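Deoxyribose-phosphate aldolase (Toxoplasma gondii, PDB 4EIV) is an aldolase-family enzyme built on a closed eight-stranded parallel beta/alpha (TIM) barrel. Local coordinates at residues A[206-210]-A[230-234]. Sequence-based numbering, arbitrary orientation. Where two conformers were deposited one is given.
Sequences LREYM and RCIGI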
# COMPACT_ATOMS: atom_id res chain seq x y z
N LEU A 206 9.62 -9.93 15.78
CA LEU A 206 9.20 -10.48 14.50
C LEU A 206 10.35 -10.52 13.49
O LEU A 206 10.51 -11.50 12.78
CB LEU A 206 8.03 -9.69 13.96
CG LEU A 206 7.48 -10.18 12.64
CD1 LEU A 206 7.16 -11.66 12.65
CD2 LEU A 206 6.26 -9.36 12.31
N ARG A 207 11.16 -9.46 13.44
CA ARG A 207 12.31 -9.39 12.53
C ARG A 207 13.26 -10.55 12.80
O ARG A 207 13.67 -11.25 11.87
CB ARG A 207 13.05 -8.05 12.71
CG ARG A 207 14.22 -7.84 11.73
CD ARG A 207 14.82 -6.43 11.79
NE ARG A 207 13.76 -5.41 11.77
CZ ARG A 207 13.39 -4.63 12.79
NH1 ARG A 207 14.03 -4.64 13.96
NH2 ARG A 207 12.37 -3.78 12.63
N GLU A 208 13.57 -10.76 14.06
CA GLU A 208 14.49 -11.83 14.45
C GLU A 208 13.92 -13.20 14.23
O GLU A 208 14.64 -14.12 13.86
CB GLU A 208 14.93 -11.65 15.89
CG GLU A 208 15.75 -10.40 16.06
CD GLU A 208 16.17 -10.14 17.48
OE1 GLU A 208 16.98 -9.21 17.67
OE2 GLU A 208 15.70 -10.85 18.40
N TYR A 209 12.62 -13.35 14.44
CA TYR A 209 11.97 -14.63 14.22
C TYR A 209 12.03 -15.01 12.73
O TYR A 209 12.27 -16.19 12.38
CB TYR A 209 10.52 -14.56 14.70
CG TYR A 209 9.84 -15.89 14.59
CD1 TYR A 209 10.08 -16.89 15.53
CD2 TYR A 209 8.97 -16.17 13.54
CE1 TYR A 209 9.47 -18.12 15.43
CE2 TYR A 209 8.35 -17.39 13.44
CZ TYR A 209 8.61 -18.37 14.39
OH TYR A 209 8.01 -19.59 14.29
N MET A 210 11.84 -14.02 11.86
CA MET A 210 11.89 -14.26 10.41
C MET A 210 13.26 -14.66 9.88
O MET A 210 13.35 -15.39 8.89
CB MET A 210 11.39 -13.04 9.63
CG MET A 210 9.94 -12.68 9.86
SD MET A 210 8.75 -14.02 9.63
CE MET A 210 7.30 -13.01 9.28
N ARG A 230 7.17 -18.11 7.29
CA ARG A 230 5.78 -17.82 6.96
C ARG A 230 5.48 -16.33 7.18
O ARG A 230 6.25 -15.63 7.86
CB ARG A 230 4.85 -18.69 7.81
CG ARG A 230 4.82 -18.31 9.30
CD ARG A 230 4.00 -19.28 10.15
NE ARG A 230 3.76 -18.73 11.49
CZ ARG A 230 4.63 -18.78 12.50
NH1 ARG A 230 5.82 -19.35 12.33
NH2 ARG A 230 4.31 -18.23 13.69
N CYS A 231 4.38 -15.87 6.59
CA CYS A 231 3.97 -14.47 6.67
C CYS A 231 3.37 -14.21 8.03
O CYS A 231 2.47 -14.94 8.45
CB CYS A 231 2.91 -14.17 5.61
SG CYS A 231 2.31 -12.45 5.58
N ILE A 232 3.89 -13.20 8.74
CA ILE A 232 3.38 -12.85 10.07
C ILE A 232 3.14 -11.34 10.16
O ILE A 232 3.99 -10.53 9.80
CB ILE A 232 4.30 -13.34 11.21
CG1 ILE A 232 4.50 -14.86 11.09
CG2 ILE A 232 3.69 -12.99 12.57
CD1 ILE A 232 5.61 -15.43 11.93
N GLY A 233 1.96 -10.98 10.61
CA GLY A 233 1.61 -9.60 10.70
C GLY A 233 1.68 -9.00 12.08
O GLY A 233 1.84 -9.69 13.10
N ILE A 234 1.59 -7.67 12.12
CA ILE A 234 1.48 -6.94 13.39
C ILE A 234 0.19 -6.13 13.37
O ILE A 234 -0.14 -5.48 12.38
CB ILE A 234 2.68 -6.01 13.68
CG1 ILE A 234 2.59 -5.44 15.09
CG2 ILE A 234 2.72 -4.86 12.71
CD1 ILE A 234 3.78 -4.60 15.47
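Ile232 meets three side chains of the helix end 206-210 at once: Leu206, Tyr209 and Met210. Its CB lies 3.6 Å from Leu206 CD1, which also rests on the CG2 branch. Leu206 reaches across because its CG stands anti to the backbone N (chi1 -179°), and its other methyl, CD2, sits against the carbonyl O of Ile232. The CG1 branch of Ile232 turns to Tyr209; the two side chains cross at about a right angle, with Ile232 CD1 3.7 Å from Tyr209 CE2. That same CD1 lies over the centre of the Arg230 guanidinium, 3.5 Å above its plane.

Met210, bent at chi2 (-52°), lays its terminal methyl along the incoming backbone: CE is 3.2 Å from Arg230 O and 3.6 Å from Ile232 CB. The polar link is one hydrogen bond from Arg230 NH1 to Tyr209 OH (2.9 Å), nearly straight, with the hydroxyl oxygen in the guanidinium plane. The two flat groups stand almost perpendicular (81°), and the NH1 end approaches the ring at its edge, so this is no cation-pi stack. Arg230 NH2 is held by the carbonyl oxygens of Leu176 and Ala180, at the end of helix 165-178 and just beyond it, while Leu176 also touches Tyr209 and Ile232.

The contact thus packs the end of helix 196-210 against the chain entering strand 233-237, the seventh of the barrel, in the beta-alpha-beta crossover from strand 182-184; residues 212-229 between them are not modelled. Apolar packing around Ile232 is flanked by a guanidinium whose two terminal nitrogens have separate partners. With NH1 on the tyrosine and NH2 on two carbonyls, the Arg230 plane is fixed in rotation, and its positive charge probably polarises the Tyr209 hydroxyl.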